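Similar to yteR (Bacilus subtilis) (Clostridium acetobutylicum, PDB 4WU0) probably hydrolyses unsaturated rhamnogalacturonan fragments released from pectin, as a family 105 glycoside hydrolase related to YteR. Local coordinates at residues K6-S11 with K346-F351; S245-Q250 with N300-E305; G259-A264 with Y334-P339; L304-K307 with I311-N314. One frame throughout, in Å; residues are numbered along the deposited sequence.

How the contacts relate
Contact 1 brings the two ends of the chain together, setting helix 4-14 against helix 345-360, consistent with ring closure in the six-hairpin, alpha/alpha barrel of this family. The others fall between those helices in sequence. Contacts 2 and 3 interleave (245-250, 259-264, 300-305, 334-339), with centres about 13 Å apart. Contact 4 is a hairpin that starts where contact 2 ends, sharing Leu304 and Glu305. Contacts 2 and 4 touch contact 1; contact 3, about 21 Å from it between centres, is reached through them. Ile311 packs on helix 4-14, Leu313 on Leu348 and Phe351 of helix 345-360, and Cys317 meets Gln250 and Tyr261. Strand 311-317 thereby links the terminal helices to contacts 2 and 3.

Contact 1: residues K6-S11 with K346-F351; sequences KLMADS and KGLGPF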
loop_
_atom_site.group_PDB
_atom_site.type_symbol
_atom_site.label_atom_id
_atom_site.label_comp_id
_atom_site.label_asym_id
_atom_site.label_seq_id
_atom_site.Cartn_x
_atom_site.Cartn_y
_atom_site.Cartn_z
ATOM N N LYS A 6 1.058 16.144 -10.903
ATOM C CA LYS A 6 -0.017 16.712 -11.726
ATOM C C LYS A 6 -0.038 16.085 -13.123
ATOM O O LYS A 6 -1.102 15.772 -13.661
ATOM C CB LYS A 6 0.137 18.223 -11.845
ATOM C CG LYS A 6 -0.900 18.871 -12.755
ATOM C CD LYS A 6 -0.724 20.394 -12.814
ATOM C CE LYS A 6 -1.807 21.033 -13.667
ATOM N NZ LYS A 6 -1.630 22.515 -13.698
ATOM N N LEU A 7 1.132 15.904 -13.716
ATOM C CA LEU A 7 1.194 15.335 -15.044
ATOM C C LEU A 7 0.584 13.933 -15.045
ATOM O O LEU A 7 -0.156 13.571 -15.944
ATOM C CB LEU A 7 2.640 15.303 -15.563
ATOM C CG LEU A 7 2.842 14.747 -16.974
ATOM C CD1 LEU A 7 2.018 15.488 -18.020
ATOM C CD2 LEU A 7 4.324 14.745 -17.360
ATOM N N MET A 8 0.911 13.125 -14.045
ATOM C CA MET A 8 0.323 11.801 -13.965
ATOM C C MET A 8 -1.172 11.834 -13.679
ATOM O O MET A 8 -1.931 11.050 -14.247
ATOM C CB MET A 8 1.024 10.962 -12.910
ATOM C CG MET A 8 0.489 9.554 -12.846
ATOM S SD MET A 8 0.585 8.716 -14.445
ATOM C CE MET A 8 2.198 8.066 -14.215
ATOM N N ALA A 9 -1.595 12.701 -12.763
ATOM C CA ALA A 9 -3.020 12.849 -12.477
ATOM C C ALA A 9 -3.781 13.200 -13.754
ATOM O O ALA A 9 -4.816 12.612 -14.057
ATOM C CB ALA A 9 -3.249 13.926 -11.403
ATOM N N ASP A 10 -3.243 14.150 -14.514
ATOM C CA ASP A 10 -3.883 14.564 -15.754
ATOM C C ASP A 10 -3.894 13.402 -16.757
ATOM O O ASP A 10 -4.845 13.243 -17.512
ATOM C CB ASP A 10 -3.177 15.785 -16.354
ATOM C CG ASP A 10 -3.469 17.054 -15.586
ATOM O OD1 ASP A 10 -4.480 17.056 -14.838
ATOM O OD2 ASP A 10 -2.691 18.043 -15.722
ATOM N N SER A 11 -2.846 12.588 -16.750
ATOM C CA SER A 11 -2.789 11.425 -17.634
ATOM C C SER A 11 -3.841 10.382 -17.275
ATOM O O SER A 11 -4.499 9.818 -18.148
ATOM C CB SER A 11 -1.397 10.779 -17.593
ATOM O OG SER A 11 -0.410 11.677 -18.040
ATOM N N LYS A 346 -2.457 -0.038 -9.028
ATOM C CA LYS A 346 -1.567 -0.478 -7.961
ATOM C C LYS A 346 -0.181 0.180 -8.072
ATOM O O LYS A 346 0.506 0.347 -7.067
ATOM C CB LYS A 346 -1.430 -1.992 -7.963
ATOM C CG LYS A 346 -2.700 -2.742 -7.597
ATOM C CD LYS A 346 -2.530 -4.238 -7.800
ATOM C CE LYS A 346 -3.851 -4.947 -8.047
ATOM N NZ LYS A 346 -4.242 -4.859 -9.455
ATOM N N GLY A 347 0.201 0.588 -9.282
ATOM C CA GLY A 347 1.416 1.370 -9.487
ATOM C C GLY A 347 1.182 2.876 -9.558
ATOM O O GLY A 347 1.987 3.661 -9.063
ATOM N N LEU A 348 0.077 3.280 -10.188
ATOM C CA LEU A 348 -0.194 4.702 -10.390
ATOM C C LEU A 348 -0.314 5.452 -9.075
ATOM O O LEU A 348 0.206 6.548 -8.923
ATOM C CB LEU A 348 -1.478 4.909 -11.205
ATOM C CG LEU A 348 -1.446 4.429 -12.646
ATOM C CD1 LEU A 348 -2.847 4.343 -13.234
ATOM C CD2 LEU A 348 -0.607 5.334 -13.496
ATOM N N GLY A 349 -1.053 4.899 -8.138
ATOM C CA GLY A 349 -1.233 5.565 -6.856
ATOM C C GLY A 349 0.071 5.837 -6.140
ATOM O O GLY A 349 0.349 6.967 -5.748
ATOM N N PRO A 350 0.883 4.788 -5.934
ATOM C CA PRO A 350 2.177 5.001 -5.279
ATOM C C PRO A 350 3.072 5.956 -6.046
ATOM O O PRO A 350 3.804 6.723 -5.430
ATOM C CB PRO A 350 2.774 3.584 -5.235
ATOM C CG PRO A 350 1.558 2.710 -5.126
ATOM C CD PRO A 350 0.530 3.353 -6.002
ATOM N N PHE A 351 3.023 5.926 -7.371
ATOM C CA PHE A 351 3.821 6.881 -8.145
ATOM C C PHE A 351 3.363 8.328 -7.905
ATOM O O PHE A 351 4.180 9.234 -7.724
ATOM C CB PHE A 351 3.831 6.561 -9.640
ATOM C CG PHE A 351 4.660 7.535 -10.421
ATOM C CD1 PHE A 351 6.026 7.414 -10.445
ATOM C CD2 PHE A 351 4.079 8.627 -11.046
ATOM C CE1 PHE A 351 6.818 8.360 -11.119
ATOM C CE2 PHE A 351 4.859 9.546 -11.728
ATOM C CZ PHE A 351 6.241 9.400 -11.751
#
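Met8 reaches across from helix 4-14 and meets two side chains of helix 345-360 through different atoms. Its sulfur SD lies 3.7 Å from Leu348 CD2, and its terminal methyl CE lies 3.7 Å from Phe351 CD2. CE is also 3.9 Å from Phe351 CE2, and Met8 CG comes within 4.1 Å of Phe351 CD2, so the carbons on both sides of the sulfur lie near the CD2 corner. Met8 crosses each partner at about a right angle, and no hydrogen bond spans the two segments; the contact is purely apolar and buried. The torsions explain the reach: CG of Met8 stands anti to its backbone nitrogen (chi1 -177°), projecting toward the other helix, and bends at chi2 (56°) and chi3 (89°) bring CE beside CD2 and CE2 of Phe351, meeting the ring obliquely. Leu348 and Phe351, three residues apart, present neighbouring side chains on one flank of their helix. Near Met8, Ser11 OG bonds to Leu7 O and also to Ile311 N, tying helix 4-14 to the strand that packs on Met8. Ile311 and Leu313 of strand 311-317 pack against Met8, Leu313 also touches Phe351, and helix 25-41 covers Ala9 and Pro350.

Contact 2: residues S245-Q250 with N300-E305; sequences SKVWYQ and NEFILE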
loop_
_atom_site.group_PDB
_atom_site.type_symbol
_atom_site.label_atom_id
_atom_site.label_comp_id
_atom_site.label_asym_id
_atom_site.label_seq_id
_atom_site.Cartn_x
_atom_site.Cartn_y
_atom_site.Cartn_z
ATOM N N SER A 245 20.066 1.092 -11.630
ATOM C CA SER A 245 18.801 1.792 -11.828
ATOM C C SER A 245 18.334 2.594 -10.612
ATOM O O SER A 245 17.550 3.527 -10.749
ATOM C CB SER A 245 17.719 0.787 -12.170
ATOM O OG SER A 245 17.422 -0.030 -11.053
ATOM N N LYS A 246 18.799 2.191 -9.434
ATOM C CA LYS A 246 18.371 2.765 -8.152
ATOM C C LYS A 246 16.950 2.405 -7.751
ATOM O O LYS A 246 16.396 3.040 -6.851
ATOM C CB LYS A 246 18.571 4.291 -8.104
ATOM C CG LYS A 246 19.982 4.717 -8.456
ATOM C CD LYS A 246 21.030 4.016 -7.611
ATOM C CE LYS A 246 22.437 4.537 -7.944
ATOM N NZ LYS A 246 23.525 3.651 -7.444
ATOM N N VAL A 247 16.377 1.382 -8.384
ATOM C CA VAL A 247 15.054 0.907 -8.013
ATOM C C VAL A 247 15.123 -0.577 -7.608
ATOM O O VAL A 247 16.230 -1.101 -7.332
ATOM C CB VAL A 247 13.983 1.250 -9.082
ATOM C CG1 VAL A 247 14.041 2.776 -9.381
ATOM C CG2 VAL A 247 14.153 0.458 -10.366
ATOM N N TRP A 248 13.960 -1.226 -7.519
ATOM C CA TRP A 248 13.852 -2.532 -6.896
ATOM C C TRP A 248 13.211 -3.585 -7.796
ATOM O O TRP A 248 12.390 -3.267 -8.650
ATOM C CB TRP A 248 13.082 -2.418 -5.567
ATOM C CG TRP A 248 13.916 -1.796 -4.484
ATOM C CD1 TRP A 248 14.669 -2.452 -3.568
ATOM C CD2 TRP A 248 14.085 -0.394 -4.214
ATOM N NE1 TRP A 248 15.314 -1.561 -2.765
ATOM C CE2 TRP A 248 14.982 -0.290 -3.133
ATOM C CE3 TRP A 248 13.581 0.778 -4.792
ATOM C CZ2 TRP A 248 15.380 0.953 -2.592
ATOM C CZ3 TRP A 248 13.988 2.007 -4.273
ATOM C CH2 TRP A 248 14.889 2.078 -3.189
ATOM N N TYR A 249 13.606 -4.836 -7.569
ATOM C CA TYR A 249 13.101 -5.985 -8.308
ATOM C C TYR A 249 11.815 -6.560 -7.755
ATOM O O TYR A 249 11.511 -6.434 -6.561
ATOM C CB TYR A 249 14.140 -7.094 -8.302
ATOM C CG TYR A 249 15.316 -6.826 -9.191
ATOM C CD1 TYR A 249 15.270 -7.165 -10.531
ATOM C CD2 TYR A 249 16.472 -6.232 -8.689
ATOM C CE1 TYR A 249 16.339 -6.931 -11.352
ATOM C CE2 TYR A 249 17.543 -6.001 -9.508
ATOM C CZ TYR A 249 17.459 -6.329 -10.838
ATOM O OH TYR A 249 18.527 -6.093 -11.674
ATOM N N GLN A 250 11.065 -7.209 -8.642
ATOM C CA GLN A 250 9.882 -7.996 -8.267
ATOM C C GLN A 250 10.170 -8.997 -7.146
ATOM O O GLN A 250 9.438 -9.038 -6.151
ATOM C CB GLN A 250 9.366 -8.721 -9.520
ATOM C CG GLN A 250 8.357 -9.817 -9.327
ATOM C CD GLN A 250 6.943 -9.289 -9.172
ATOM O OE1 GLN A 250 6.742 -8.149 -8.755
ATOM N NE2 GLN A 250 5.957 -10.136 -9.444
ATOM N N ASN A 300 13.166 7.294 -14.865
ATOM C CA ASN A 300 14.034 6.719 -15.886
ATOM C C ASN A 300 13.577 5.315 -16.318
ATOM O O ASN A 300 13.549 4.996 -17.503
ATOM C CB ASN A 300 15.481 6.640 -15.387
ATOM C CG ASN A 300 16.116 8.001 -15.206
ATOM O OD1 ASN A 300 15.700 8.984 -15.822
ATOM N ND2 ASN A 300 17.151 8.060 -14.370
ATOM N N GLU A 301 13.236 4.466 -15.361
ATOM C CA GLU A 301 12.938 3.071 -15.677
ATOM C C GLU A 301 11.508 2.838 -16.135
ATOM O O GLU A 301 11.243 1.905 -16.908
ATOM C CB GLU A 301 13.180 2.185 -14.468
ATOM C CG GLU A 301 14.609 2.161 -13.984
ATOM C CD GLU A 301 15.609 1.728 -15.039
ATOM O OE1 GLU A 301 15.310 0.782 -15.783
ATOM O OE2 GLU A 301 16.697 2.327 -15.111
ATOM N N PHE A 302 10.576 3.637 -15.628
ATOM C CA PHE A 302 9.157 3.261 -15.715
ATOM C C PHE A 302 8.237 4.243 -16.454
ATOM O O PHE A 302 7.113 3.880 -16.800
ATOM C CB PHE A 302 8.606 3.004 -14.329
ATOM C CG PHE A 302 9.373 1.981 -13.532
ATOM C CD1 PHE A 302 9.656 0.729 -14.047
ATOM C CD2 PHE A 302 9.797 2.281 -12.252
ATOM C CE1 PHE A 302 10.338 -0.189 -13.295
ATOM C CE2 PHE A 302 10.494 1.356 -11.505
ATOM C CZ PHE A 302 10.745 0.118 -12.014
ATOM N N ILE A 303 8.675 5.479 -16.664
ATOM C CA ILE A 303 7.836 6.480 -17.317
ATOM C C ILE A 303 8.205 6.659 -18.790
ATOM O O ILE A 303 9.366 6.829 -19.131
ATOM C CB ILE A 303 7.952 7.859 -16.584
ATOM C CG1 ILE A 303 7.418 7.763 -15.161
ATOM C CG2 ILE A 303 7.239 8.956 -17.348
ATOM C CD1 ILE A 303 5.930 7.593 -15.049
ATOM N N LEU A 304 7.194 6.643 -19.659
ATOM C CA LEU A 304 7.348 6.985 -21.058
ATOM C C LEU A 304 6.266 7.997 -21.439
ATOM O O LEU A 304 5.083 7.815 -21.111
ATOM C CB LEU A 304 7.207 5.749 -21.964
ATOM C CG LEU A 304 8.346 4.723 -21.964
ATOM C CD1 LEU A 304 7.985 3.526 -22.860
ATOM C CD2 LEU A 304 9.657 5.368 -22.430
ATOM N N GLU A 305 6.680 9.019 -22.173
ATOM C CA GLU A 305 5.765 10.019 -22.702
ATOM C C GLU A 305 5.031 9.491 -23.932
ATOM O O GLU A 305 5.641 8.920 -24.832
ATOM C CB GLU A 305 6.541 11.301 -23.064
ATOM C CG GLU A 305 5.684 12.430 -23.580
ATOM C CD GLU A 305 6.505 13.663 -23.932
ATOM O OE1 GLU A 305 7.737 13.526 -24.087
ATOM O OE2 GLU A 305 5.920 14.757 -24.059
HETATM O O HOH W 1 17.353 4.572 -13.308
#
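Val247 and Phe302 supply the apolar part: Val247 CG2 sits 3.8 Å from Phe302 CZ, the two side chains coming from opposite directions. The same methyl is 4.0 Å from Glu301 CG, so one methyl touches two consecutive residues at the end of helix 288-302. Within that end, Glu301 CB stands 3.7 Å above the plane of the Phe302 ring, over its centre, and covers one face. Glu301 turns at chi2 (-57°), which carries its carboxylate toward the loop, and OE2 approaches Ser245 CB to 3.5 Å. Polar links across the segments run through water. One molecule donates to Ser245 O at 2.8 Å and to Glu301 OE2 at 3.0 Å, so both its hydrogens are used. On the loop itself, Val247 N donates to Ser245 OG at 3.2 Å with an N-H...O angle of 164°, an ST turn, and Ser245 OG is also bonded to Asp242 OD2. The turn directly precedes the side chain of Val247, which points toward the helix end, where Phe302 also packs on Leu313 and Ala264. With no direct hydrogen bond between the segments, the chemistry implies a mixed joint: an apolar half at Val247 and Phe302, and a carboxylate half coupled to the loop backbone by water.

Contact 3: residues G259-A264 with Y334-P339; sequences GNYLEA and YYISEP
Ile336 presses on the backbone of Gly259, and this is the tight side of the contact. Its CD1 and CG2 each come to 3.5 Å from Gly259 O, while CD1 also lies 3.9 Å from Asn260 CA. With chi1 at -59° CG2 stands anti to the backbone nitrogen, and the bend at chi2 (-47°) brings CD1 round to the same carbonyl. Gly259 has a positive phi (105°), where a side chain would be jammed against the preceding carbonyl oxygen, so glycine suits both this backbone conformation and the close approach of Ile336.

The other side is loose. Tyr261 CE1 stays 4.3 Å from Ile336 CD1, none of the touching residues is fully buried, and beyond the ring the link is made by water. That water accepts from Tyr261 OH at 2.7 Å and donates to Tyr335 O at 2.7 Å and to Glu338 O at 2.8 Å. It thus joins a carbonyl of the last turn of helix 332-337 (Tyr335 O, also bonded by Gln250 NE2) to one just past it. Within the loop, Gly259 O lies in the Tyr261 ring plane at its edge. Asn260 ND2 holds the loop by bonds to Glu254 O and Val251 O, whereas the bond from Tyr261 N to Asn260 OD1 is bent; Tyr334 OH donates to the anti lone pair of Glu338 OE2 at 2.6 Å. In the fold, the contact sets the loop before helix 264-279 against the end of helix 332-337. Tyr261 pairs with Gln250 along the backbone and packs on Cys317 of strand 311-317, and Glu263, at the N-cap of helix 264-279, leads from the loop into it.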
loop_
_atom_site.group_PDB
_atom_site.type_symbol
_atom_site.label_atom_id
_atom_site.label_comp_id
_atom_site.label_asym_id
_atom_site.label_seq_id
_atom_site.Cartn_x
_atom_site.Cartn_y
_atom_site.Cartn_z
ATOM N N GLY A 259 14.606 -13.857 -15.481
ATOM C CA GLY A 259 13.180 -13.737 -15.312
ATOM C C GLY A 259 12.813 -12.586 -14.399
ATOM O O GLY A 259 11.728 -12.010 -14.524
ATOM N N ASN A 260 13.697 -12.243 -13.457
ATOM C CA ASN A 260 13.370 -11.170 -12.518
ATOM C C ASN A 260 13.391 -9.855 -13.277
ATOM O O ASN A 260 13.996 -9.768 -14.351
ATOM C CB ASN A 260 14.382 -11.129 -11.370
ATOM C CG ASN A 260 13.801 -10.582 -10.071
ATOM O OD1 ASN A 260 12.701 -10.028 -10.025
ATOM N ND2 ASN A 260 14.569 -10.731 -8.994
ATOM N N TYR A 261 12.756 -8.834 -12.712
ATOM C CA TYR A 261 12.611 -7.548 -13.394
ATOM C C TYR A 261 12.410 -6.438 -12.383
ATOM O O TYR A 261 11.866 -6.669 -11.293
ATOM C CB TYR A 261 11.448 -7.589 -14.389
ATOM C CG TYR A 261 10.079 -7.825 -13.795
ATOM C CD1 TYR A 261 9.616 -9.110 -13.524
ATOM C CD2 TYR A 261 9.229 -6.752 -13.535
ATOM C CE1 TYR A 261 8.361 -9.312 -13.008
ATOM C CE2 TYR A 261 7.981 -6.937 -13.026
ATOM C CZ TYR A 261 7.538 -8.223 -12.757
ATOM O OH TYR A 261 6.288 -8.402 -12.241
ATOM N N LEU A 262 12.847 -5.242 -12.764
ATOM C CA LEU A 262 12.608 -4.046 -11.973
ATOM C C LEU A 262 11.131 -3.728 -12.053
ATOM O O LEU A 262 10.573 -3.618 -13.147
ATOM C CB LEU A 262 13.465 -2.885 -12.523
ATOM C CG LEU A 262 14.968 -3.140 -12.562
ATOM C CD1 LEU A 262 15.688 -1.998 -13.257
ATOM C CD2 LEU A 262 15.520 -3.324 -11.158
ATOM N N GLU A 263 10.492 -3.587 -10.891
ATOM C CA GLU A 263 9.033 -3.512 -10.832
ATOM C C GLU A 263 8.583 -2.182 -10.230
ATOM O O GLU A 263 9.098 -1.724 -9.201
ATOM C CB GLU A 263 8.482 -4.731 -10.075
ATOM C CG GLU A 263 6.981 -4.936 -10.207
ATOM C CD GLU A 263 6.151 -4.033 -9.310
ATOM O OE1 GLU A 263 6.596 -3.772 -8.182
ATOM O OE2 GLU A 263 5.026 -3.601 -9.714
ATOM N N ALA A 264 7.613 -1.559 -10.890
ATOM C CA ALA A 264 7.306 -0.150 -10.649
ATOM C C ALA A 264 6.494 0.124 -9.399
ATOM O O ALA A 264 6.685 1.164 -8.745
ATOM C CB ALA A 264 6.579 0.436 -11.859
ATOM N N TYR A 334 6.398 -18.689 -9.907
ATOM C CA TYR A 334 5.084 -18.112 -9.691
ATOM C C TYR A 334 5.132 -16.573 -9.773
ATOM O O TYR A 334 4.302 -15.967 -10.448
ATOM C CB TYR A 334 4.424 -18.564 -8.352
ATOM C CG TYR A 334 3.294 -17.630 -8.076
ATOM C CD1 TYR A 334 2.135 -17.672 -8.862
ATOM C CD2 TYR A 334 3.431 -16.602 -7.149
ATOM C CE1 TYR A 334 1.146 -16.732 -8.718
ATOM C CE2 TYR A 334 2.430 -15.651 -6.994
ATOM C CZ TYR A 334 1.312 -15.712 -7.784
ATOM O OH TYR A 334 0.344 -14.752 -7.630
ATOM N N TYR A 335 6.069 -15.931 -9.076
ATOM C CA TYR A 335 6.074 -14.464 -9.057
ATOM C C TYR A 335 6.386 -13.891 -10.435
ATOM O O TYR A 335 5.902 -12.827 -10.780
ATOM C CB TYR A 335 7.030 -13.904 -8.004
ATOM C CG TYR A 335 6.457 -13.957 -6.611
ATOM C CD1 TYR A 335 5.497 -13.037 -6.196
ATOM C CD2 TYR A 335 6.845 -14.946 -5.706
ATOM C CE1 TYR A 335 4.961 -13.084 -4.930
ATOM C CE2 TYR A 335 6.312 -14.995 -4.447
ATOM C CZ TYR A 335 5.363 -14.075 -4.055
ATOM O OH TYR A 335 4.809 -14.115 -2.782
ATOM N N ILE A 336 7.194 -14.593 -11.216
ATOM C CA ILE A 336 7.523 -14.134 -12.565
ATOM C C ILE A 336 6.365 -14.411 -13.533
ATOM O O ILE A 336 6.263 -13.779 -14.594
ATOM C CB ILE A 336 8.833 -14.817 -13.022
ATOM C CG1 ILE A 336 9.962 -14.479 -12.043
ATOM C CG2 ILE A 336 9.214 -14.437 -14.441
ATOM C CD1 ILE A 336 10.071 -13.025 -11.664
ATOM N N SER A 337 5.480 -15.341 -13.170
ATOM C CA SER A 337 4.399 -15.739 -14.076
ATOM C C SER A 337 3.280 -14.705 -14.194
ATOM O O SER A 337 2.486 -14.751 -15.153
ATOM C CB SER A 337 3.774 -17.074 -13.649
ATOM O OG SER A 337 2.894 -16.883 -12.543
ATOM N N GLU A 338 3.175 -13.793 -13.231
ATOM C CA GLU A 338 2.031 -12.881 -13.224
ATOM C C GLU A 338 2.238 -11.754 -14.244
ATOM O O GLU A 338 3.375 -11.435 -14.601
ATOM C CB GLU A 338 1.770 -12.322 -11.821
ATOM C CG GLU A 338 1.288 -13.359 -10.774
ATOM C CD GLU A 338 -0.173 -13.759 -10.920
ATOM O OE1 GLU A 338 -0.750 -13.598 -12.018
ATOM O OE2 GLU A 338 -0.760 -14.268 -9.931
ATOM N N PRO A 339 1.139 -11.160 -14.736
ATOM C CA PRO A 339 1.286 -10.151 -15.804
ATOM C C PRO A 339 2.061 -8.909 -15.381
ATOM O O PRO A 339 1.968 -8.484 -14.224
ATOM C CB PRO A 339 -0.155 -9.741 -16.114
ATOM C CG PRO A 339 -0.980 -10.941 -15.673
ATOM C CD PRO A 339 -0.274 -11.511 -14.490
HETATM O O HOH W 2 5.262 -10.860 -12.573
#

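Contact 4: residues L304-K307 with I311-N314; sequences LETK and INLN
The carboxamide of Asn312 meets Thr306, just past the end of strand 303-305. Thr306 CG2 lies above its plane, displaced toward the nitrogen-oxygen end, 3.4 Å from ND2 and 3.7 Å from OD1 of Asn312. A second amide, that of Asn314, is met by Leu304, whose CD1 and CG approach it with the side chains crossing at about a right angle. These residues belong to an antiparallel beta hairpin formed by strands 303-305 and 311-317. Leu304 and Asn312 make the hydrogen-bonded pair: Leu304 N donates to Asn312 O at 3.2 Å, and Asn312 N to Leu304 O at 2.8 Å with a nearly straight N-H...O angle of 175°. Their side chains share one face of the sheet. The non-hydrogen-bonded pair, Glu305 and Ile311, occupies the other face, where Ile311 CG2 rests 4.1 Å from Glu305 CA, while the Ile311 side chain, through CD1, packs on Leu7 of helix 4-14. The polar ends of Thr306 and Asn312 have partners outside the hairpin strands. Thr306 OG1, set between its backbone nitrogen and carbonyl carbon (chi1 48°), bonds to Asp308 OD1 and Lys15 NZ; Asn312 OD1 bonds to Asn343 ND2. Leu304 O takes, besides the Asn312 bond, a CA-H...O contact from Ile311 CA at 3.4 Å, with an angle of 133° at the hydrogen.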
loop_
_atom_site.group_PDB
_atom_site.type_symbol
_atom_site.label_atom_id
_atom_site.label_comp_id
_atom_site.label_asym_id
_atom_site.label_seq_id
_atom_site.Cartn_x
_atom_site.Cartn_y
_atom_site.Cartn_z
ATOM N N LEU A 304 7.194 6.643 -19.659
ATOM C CA LEU A 304 7.348 6.985 -21.058
ATOM C C LEU A 304 6.266 7.997 -21.439
ATOM O O LEU A 304 5.083 7.815 -21.111
ATOM C CB LEU A 304 7.207 5.749 -21.964
ATOM C CG LEU A 304 8.346 4.723 -21.964
ATOM C CD1 LEU A 304 7.985 3.526 -22.860
ATOM C CD2 LEU A 304 9.657 5.368 -22.430
ATOM N N GLU A 305 6.680 9.019 -22.173
ATOM C CA GLU A 305 5.765 10.019 -22.702
ATOM C C GLU A 305 5.031 9.491 -23.932
ATOM O O GLU A 305 5.641 8.920 -24.832
ATOM C CB GLU A 305 6.541 11.301 -23.064
ATOM C CG GLU A 305 5.684 12.430 -23.580
ATOM C CD GLU A 305 6.505 13.663 -23.932
ATOM O OE1 GLU A 305 7.737 13.526 -24.087
ATOM O OE2 GLU A 305 5.920 14.757 -24.059
ATOM N N THR A 306 3.717 9.711 -23.983
ATOM C CA THR A 306 2.952 9.403 -25.175
ATOM C C THR A 306 2.848 10.651 -26.064
ATOM O O THR A 306 3.184 11.750 -25.653
ATOM C CB THR A 306 1.575 8.792 -24.818
ATOM O OG1 THR A 306 0.928 9.564 -23.806
ATOM C CG2 THR A 306 1.745 7.393 -24.266
ATOM N N LYS A 307 2.406 10.470 -27.301
ATOM C CA LYS A 307 2.531 11.519 -28.303
ATOM C C LYS A 307 1.730 12.773 -27.985
ATOM O O LYS A 307 2.016 13.849 -28.519
ATOM C CB LYS A 307 2.114 10.975 -29.662
ATOM C CG LYS A 307 3.095 9.960 -30.228
ATOM C CD LYS A 307 4.119 10.622 -31.142
ATOM C CE LYS A 307 5.095 9.599 -31.714
ATOM N NZ LYS A 307 6.027 9.091 -30.670
ATOM N N ILE A 311 1.709 10.799 -20.005
ATOM C CA ILE A 311 2.690 9.777 -19.635
ATOM C C ILE A 311 2.048 8.451 -19.260
ATOM O O ILE A 311 0.936 8.407 -18.711
ATOM C CB ILE A 311 3.619 10.227 -18.473
ATOM C CG1 ILE A 311 2.795 10.692 -17.268
ATOM C CG2 ILE A 311 4.592 11.312 -18.975
ATOM C CD1 ILE A 311 3.616 11.144 -16.100
ATOM N N ASN A 312 2.768 7.376 -19.568
ATOM C CA ASN A 312 2.458 6.028 -19.098
ATOM C C ASN A 312 3.401 5.607 -18.003
ATOM O O ASN A 312 4.574 5.949 -18.011
ATOM C CB ASN A 312 2.636 4.993 -20.214
ATOM C CG ASN A 312 1.620 5.110 -21.308
ATOM O OD1 ASN A 312 0.557 5.728 -21.157
ATOM N ND2 ASN A 312 1.942 4.503 -22.442
ATOM N N LEU A 313 2.877 4.866 -17.040
ATOM C CA LEU A 313 3.713 4.176 -16.070
ATOM C C LEU A 313 3.760 2.699 -16.444
ATOM O O LEU A 313 2.744 2.037 -16.510
ATOM C CB LEU A 313 3.162 4.333 -14.657
ATOM C CG LEU A 313 3.980 3.692 -13.528
ATOM C CD1 LEU A 313 5.301 4.373 -13.331
ATOM C CD2 LEU A 313 3.186 3.713 -12.224
ATOM N N ASN A 314 4.963 2.199 -16.687
ATOM C CA ASN A 314 5.156 0.837 -17.153
ATOM C C ASN A 314 5.729 -0.079 -16.074
ATOM O O ASN A 314 6.230 0.392 -15.061
ATOM C CB ASN A 314 6.155 0.877 -18.317
ATOM C CG ASN A 314 5.680 1.729 -19.494
ATOM O OD1 ASN A 314 6.280 2.759 -19.841
ATOM N ND2 ASN A 314 4.664 1.262 -20.153
#